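Putative isocitrate dehydrogenase, NAD-dependent (Methylococcus capsulatus, PDB 6LKY) probably oxidises isocitrate with NAD as a magnesium-binding dehydrogenase of the isocitrate and isopropylmalate dehydrogenase family. Local coordinates at residues Pro49-Arg59 / Tyr77-Leu88. The protein carries 1 engineered substitution. Sequence-based numbering, arbitrary orientation.
Sequences PLPDATLDSIR and YRSVNVTLRQAL. Engineered in segment 77-88: Leu88 (natural residue Phe). With NAD (nicotinamide-adenine-dinucleotide), chain C.
With chi1 at 58°, Tyr77 CG sits between its backbone N and carbonyl carbon, which turns one ring face onto Pro49; Val80 CG1 lies anti to the backbone N, leaving CG2 to meet Pro49 CB at 3.6 Å. In this isocitrate/isopropylmalate dehydrogenase fold the two segments pack helix 52-59 beside helix 80-87, their axes 11.7 Å apart and crossing at -42°. The Tyr77 contact is CH-pi: Pro49 CB sits 3.8 Å from the ring centroid, 10° off the normal, while Tyr77 OH is hydrogen-bonded to Thr70 O. Were Tyr77 an alanine, Pro49 CB would probably lose the aromatic face it rests on and Thr70 O its hydroxyl partner. Farther along, Leu50 CD1 touches Thr83 CG2 and Leu84 CD1, at 3.8 Å each, and Ile58 CD1 reaches the same Leu84 methyl. No direct hydrogen bond crosses this apolar seam. Pointing away from helix 52-59, Asn81 lines the NAD pocket, its ND2 3.2 Å from NAD C7N; Ser79 OG caps the N-terminus of helix 80-87 by accepting from Val82 N. At the far end, engineered Leu88 presses CD1 tightly, at 3.5 Å, on Ile58 CG2, while a water donates to Ala87 O and weakly accepts from Arg59 NH1.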
loop_
_atom_site.group_PDB
_atom_site.type_symbol
_atom_site.label_atom_id
_atom_site.label_comp_id
_atom_site.label_asym_id
_atom_site.label_seq_id
_atom_site.Cartn_x
_atom_site.Cartn_y
_atom_site.Cartn_z
ATOM N N PRO A 49 -18.982 -4.049 -22.600
ATOM C CA PRO A 49 -18.250 -2.994 -21.866
ATOM C C PRO A 49 -17.284 -2.187 -22.733
ATOM O O PRO A 49 -16.885 -1.091 -22.329
ATOM C CB PRO A 49 -17.514 -3.771 -20.760
ATOM C CG PRO A 49 -17.355 -5.169 -21.312
ATOM C CD PRO A 49 -18.566 -5.410 -22.198
ATOM N N LEU A 50 -16.906 -2.666 -23.914
ATOM C CA LEU A 50 -15.980 -1.935 -24.779
ATOM C C LEU A 50 -16.414 -2.139 -26.219
ATOM O O LEU A 50 -15.933 -3.050 -26.902
ATOM C CB LEU A 50 -14.538 -2.404 -24.579
ATOM C CG LEU A 50 -13.385 -1.393 -24.597
ATOM C CD1 LEU A 50 -12.084 -2.063 -25.005
ATOM C CD2 LEU A 50 -13.660 -0.212 -25.474
ATOM N N PRO A 51 -17.350 -1.324 -26.709
ATOM C CA PRO A 51 -17.722 -1.416 -28.127
ATOM C C PRO A 51 -16.493 -1.242 -29.002
ATOM O O PRO A 51 -15.589 -0.464 -28.681
ATOM C CB PRO A 51 -18.723 -0.268 -28.321
ATOM C CG PRO A 51 -19.201 0.084 -26.949
ATOM C CD PRO A 51 -18.094 -0.276 -25.992
ATOM N N ASP A 52 -16.456 -2.005 -30.100
ATOM C CA ASP A 52 -15.364 -1.893 -31.066
ATOM C C ASP A 52 -15.182 -0.462 -31.539
ATOM O O ASP A 52 -14.049 -0.010 -31.740
ATOM C CB ASP A 52 -15.624 -2.805 -32.270
ATOM C CG ASP A 52 -15.233 -4.248 -32.011
ATOM O OD1 ASP A 52 -14.311 -4.489 -31.192
ATOM O OD2 ASP A 52 -15.859 -5.140 -32.626
ATOM N N ALA A 53 -16.287 0.262 -31.735
ATOM C CA ALA A 53 -16.199 1.632 -32.235
ATOM C C ALA A 53 -15.413 2.536 -31.288
ATOM O O ALA A 53 -14.707 3.442 -31.746
ATOM C CB ALA A 53 -17.604 2.189 -32.473
ATOM N N THR A 54 -15.503 2.299 -29.972
ATOM C CA THR A 54 -14.727 3.084 -29.007
ATOM C C THR A 54 -13.229 2.886 -29.217
ATOM O O THR A 54 -12.451 3.854 -29.278
ATOM C CB THR A 54 -15.135 2.687 -27.587
ATOM O OG1 THR A 54 -16.533 2.943 -27.423
ATOM C CG2 THR A 54 -14.346 3.482 -26.530
ATOM N N LEU A 55 -12.808 1.626 -29.339
ATOM C CA LEU A 55 -11.400 1.327 -29.584
ATOM C C LEU A 55 -10.945 1.880 -30.932
ATOM O O LEU A 55 -9.868 2.481 -31.039
ATOM C CB LEU A 55 -11.180 -0.185 -29.526
ATOM C CG LEU A 55 -10.238 -0.743 -28.468
ATOM C CD1 LEU A 55 -10.061 -2.234 -28.704
ATOM C CD2 LEU A 55 -8.898 -0.014 -28.500
ATOM N N ASP A 56 -11.757 1.678 -31.979
ATOM C CA ASP A 56 -11.439 2.233 -33.294
ATOM C C ASP A 56 -11.257 3.742 -33.221
ATOM O O ASP A 56 -10.319 4.294 -33.809
ATOM C CB ASP A 56 -12.543 1.879 -34.298
ATOM C CG ASP A 56 -12.678 0.383 -34.523
ATOM O OD1 ASP A 56 -11.742 -0.360 -34.162
ATOM O OD2 ASP A 56 -13.723 -0.054 -35.061
ATOM N N SER A 57 -12.146 4.428 -32.493
ATOM C CA SER A 57 -12.049 5.877 -32.353
ATOM C C SER A 57 -10.750 6.283 -31.670
ATOM O O SER A 57 -10.086 7.238 -32.099
ATOM C CB SER A 57 -13.255 6.407 -31.576
ATOM O OG SER A 57 -13.039 7.735 -31.126
ATOM N N ILE A 58 -10.372 5.581 -30.595
ATOM C CA ILE A 58 -9.136 5.952 -29.908
ATOM C C ILE A 58 -7.928 5.687 -30.800
ATOM O O ILE A 58 -6.988 6.487 -30.847
ATOM C CB ILE A 58 -8.995 5.229 -28.554
ATOM C CG1 ILE A 58 -10.193 5.534 -27.657
ATOM C CG2 ILE A 58 -7.696 5.674 -27.866
ATOM C CD1 ILE A 58 -10.264 4.686 -26.401
ATOM N N ARG A 59 -7.932 4.575 -31.533
ATOM C CA ARG A 59 -6.784 4.308 -32.392
ATOM C C ARG A 59 -6.717 5.266 -33.567
ATOM O O ARG A 59 -5.630 5.510 -34.095
ATOM C CB ARG A 59 -6.794 2.864 -32.865
ATOM C CG ARG A 59 -6.562 1.928 -31.723
ATOM C CD ARG A 59 -5.987 0.621 -32.166
ATOM N NE ARG A 59 -7.013 -0.402 -32.228
ATOM C CZ ARG A 59 -6.913 -1.564 -31.603
ATOM N NH1 ARG A 59 -5.833 -1.813 -30.878
ATOM N NH2 ARG A 59 -7.885 -2.461 -31.701
ATOM N N TYR A 77 -16.977 -8.647 -16.252
ATOM C CA TYR A 77 -15.995 -8.329 -17.281
ATOM C C TYR A 77 -14.689 -7.817 -16.665
ATOM O O TYR A 77 -14.674 -7.250 -15.563
ATOM C CB TYR A 77 -16.573 -7.300 -18.266
ATOM C CG TYR A 77 -17.042 -5.990 -17.657
ATOM C CD1 TYR A 77 -16.144 -4.953 -17.422
ATOM C CD2 TYR A 77 -18.389 -5.769 -17.351
ATOM C CE1 TYR A 77 -16.561 -3.740 -16.878
ATOM C CE2 TYR A 77 -18.822 -4.544 -16.802
ATOM C CZ TYR A 77 -17.901 -3.537 -16.570
ATOM O OH TYR A 77 -18.299 -2.319 -16.036
ATOM N N ARG A 78 -13.584 -8.057 -17.367
ATOM C CA ARG A 78 -12.301 -7.504 -16.957
ATOM C C ARG A 78 -12.326 -5.985 -17.093
ATOM O O ARG A 78 -13.032 -5.429 -17.939
ATOM C CB ARG A 78 -11.157 -8.083 -17.802
ATOM C CG ARG A 78 -10.969 -9.594 -17.698
ATOM C CD ARG A 78 -9.902 -9.984 -16.660
ATOM N NE ARG A 78 -10.155 -11.309 -16.110
ATOM C CZ ARG A 78 -9.620 -11.769 -14.981
ATOM N NH1 ARG A 78 -9.911 -12.986 -14.543
ATOM N NH2 ARG A 78 -8.782 -11.011 -14.289
ATOM N N SER A 79 -11.553 -5.316 -16.239
ATOM C CA SER A 79 -11.458 -3.858 -16.243
ATOM C C SER A 79 -11.274 -3.313 -17.654
ATOM O O SER A 79 -10.325 -3.678 -18.354
ATOM C CB SER A 79 -10.281 -3.411 -15.366
ATOM O OG SER A 79 -10.027 -2.016 -15.519
ATOM N N VAL A 80 -12.180 -2.422 -18.059
ATOM C CA VAL A 80 -12.009 -1.729 -19.330
ATOM C C VAL A 80 -10.825 -0.766 -19.264
ATOM O O VAL A 80 -10.157 -0.522 -20.277
ATOM C CB VAL A 80 -13.321 -1.011 -19.712
ATOM C CG1 VAL A 80 -13.169 -0.290 -21.057
ATOM C CG2 VAL A 80 -14.476 -2.018 -19.754
ATOM N N ASN A 81 -10.532 -0.210 -18.090
ATOM C CA ASN A 81 -9.352 0.643 -17.964
ATOM C C ASN A 81 -8.097 -0.123 -18.346
ATOM O O ASN A 81 -7.265 0.350 -19.143
ATOM C CB ASN A 81 -9.250 1.178 -16.538
ATOM C CG ASN A 81 -10.510 1.922 -16.117
ATOM O OD1 ASN A 81 -10.885 2.913 -16.747
ATOM N ND2 ASN A 81 -11.192 1.421 -15.082
ATOM N N VAL A 82 -7.987 -1.347 -17.827
ATOM C CA VAL A 82 -6.814 -2.166 -18.076
ATOM C C VAL A 82 -6.784 -2.621 -19.523
ATOM O O VAL A 82 -5.721 -2.613 -20.168
ATOM C CB VAL A 82 -6.795 -3.345 -17.091
ATOM C CG1 VAL A 82 -5.749 -4.377 -17.514
ATOM C CG2 VAL A 82 -6.553 -2.812 -15.670
ATOM N N THR A 83 -7.942 -3.050 -20.046
ATOM C CA THR A 83 -8.026 -3.459 -21.446
ATOM C C THR A 83 -7.594 -2.330 -22.375
ATOM O O THR A 83 -6.847 -2.560 -23.329
ATOM C CB THR A 83 -9.438 -3.916 -21.791
ATOM O OG1 THR A 83 -9.754 -5.099 -21.050
ATOM C CG2 THR A 83 -9.550 -4.219 -23.273
ATOM N N LEU A 84 -8.064 -1.106 -22.120
ATOM C CA LEU A 84 -7.644 0.040 -22.927
ATOM C C LEU A 84 -6.131 0.237 -22.850
ATOM O O LEU A 84 -5.458 0.348 -23.883
ATOM C CB LEU A 84 -8.378 1.302 -22.461
ATOM C CG LEU A 84 -9.538 1.931 -23.253
ATOM C CD1 LEU A 84 -9.996 1.113 -24.449
ATOM C CD2 LEU A 84 -10.695 2.210 -22.331
ATOM N N ARG A 85 -5.576 0.274 -21.625
ATOM C CA ARG A 85 -4.134 0.466 -21.461
ATOM C C ARG A 85 -3.342 -0.570 -22.248
ATOM O O ARG A 85 -2.341 -0.244 -22.895
ATOM C CB ARG A 85 -3.744 0.389 -19.979
ATOM C CG ARG A 85 -4.274 1.504 -19.123
ATOM C CD ARG A 85 -4.316 1.123 -17.657
ATOM N NE ARG A 85 -4.828 2.246 -16.864
ATOM C CZ ARG A 85 -5.274 2.149 -15.616
ATOM N NH1 ARG A 85 -5.276 0.973 -14.999
ATOM N NH2 ARG A 85 -5.723 3.230 -14.991
ATOM N N GLN A 86 -3.782 -1.824 -22.210
ATOM C CA GLN A 86 -3.036 -2.896 -22.870
ATOM C C GLN A 86 -3.253 -2.919 -24.379
ATOM O O GLN A 86 -2.298 -3.123 -25.136
ATOM C CB GLN A 86 -3.415 -4.241 -22.259
ATOM C CG GLN A 86 -2.959 -4.350 -20.810
ATOM C CD GLN A 86 -3.447 -5.617 -20.130
ATOM O OE1 GLN A 86 -4.379 -6.266 -20.593
ATOM N NE2 GLN A 86 -2.828 -5.959 -19.013
ATOM N N ALA A 87 -4.496 -2.718 -24.831
ATOM C CA ALA A 87 -4.803 -2.718 -26.262
ATOM C C ALA A 87 -4.109 -1.566 -26.986
ATOM O O ALA A 87 -3.730 -1.702 -28.154
ATOM C CB ALA A 87 -6.317 -2.642 -26.474
ATOM N N LEU A 88 -3.907 -0.441 -26.303
ATOM C CA LEU A 88 -3.244 0.712 -26.892
ATOM C C LEU A 88 -1.771 0.808 -26.512
ATOM O O LEU A 88 -1.125 1.794 -26.864
ATOM C CB LEU A 88 -3.970 1.992 -26.485
ATOM C CG LEU A 88 -5.421 2.031 -26.954
ATOM C CD1 LEU A 88 -6.220 3.039 -26.130
ATOM C CD2 LEU A 88 -5.434 2.356 -28.428
HETATM P PA NAD C . -13.611 5.206 -5.711
HETATM O O1A NAD C . -14.723 5.175 -6.730
HETATM O O2A NAD C . -12.447 6.007 -6.210
HETATM O O5B NAD C . -14.186 5.755 -4.322
HETATM C C5B NAD C . -13.323 5.780 -3.189
HETATM C C4B NAD C . -13.774 6.884 -2.254
HETATM O O4B NAD C . -13.335 8.130 -2.831
HETATM C C3B NAD C . -15.295 6.900 -2.163
HETATM O O3B NAD C . -15.715 7.157 -0.832
HETATM C C2B NAD C . -15.686 8.045 -3.085
HETATM O O2B NAD C . -16.917 8.694 -2.728
HETATM C C1B NAD C . -14.473 8.964 -3.046
HETATM N N9A NAD C . -14.482 9.612 -4.349
HETATM C C8A NAD C . -13.525 9.182 -5.385
HETATM N N7A NAD C . -13.778 10.251 -6.370
HETATM C C5A NAD C . -13.668 11.466 -5.569
HETATM C C6A NAD C . -14.517 12.585 -6.146
HETATM N N6A NAD C . -13.867 13.094 -7.364
HETATM N N1A NAD C . -14.575 13.655 -5.138
HETATM C C2A NAD C . -15.237 13.266 -3.876
HETATM N N3A NAD C . -15.472 11.821 -3.811
HETATM C C4A NAD C . -14.300 11.071 -4.257
HETATM O O3 NAD C . -13.047 3.729 -5.432
HETATM P PN NAD C . -13.918 2.416 -5.175
HETATM O O1N NAD C . -15.203 2.669 -4.454
HETATM O O2N NAD C . -13.003 1.471 -4.412
HETATM O O5D NAD C . -14.254 1.804 -6.624
HETATM C C5D NAD C . -15.460 2.176 -7.310
HETATM C C4D NAD C . -15.380 1.713 -8.758
HETATM O O4D NAD C . -14.474 2.530 -9.521
HETATM C C3D NAD C . -14.886 0.268 -8.853
HETATM O O3D NAD C . -15.746 -0.422 -9.756
HETATM C C2D NAD C . -13.496 0.413 -9.443
HETATM O O2D NAD C . -13.097 -0.681 -10.267
HETATM C C1D NAD C . -13.609 1.673 -10.288
HETATM N N1N NAD C . -12.242 2.185 -10.562
HETATM C C2N NAD C . -12.178 3.133 -11.666
HETATM C C3N NAD C . -10.707 3.364 -11.929
HETATM C C7N NAD C . -10.418 3.959 -13.311
HETATM O O7N NAD C . -9.346 4.892 -13.280
HETATM N N7N NAD C . -11.627 4.505 -13.922
HETATM C C4N NAD C . -9.983 4.061 -10.788
HETATM C C5N NAD C . -10.295 3.435 -9.443
HETATM C C6N NAD C . -11.593 2.633 -9.309
HETATM O O HOH W 1 -3.537 -3.989 -29.751
#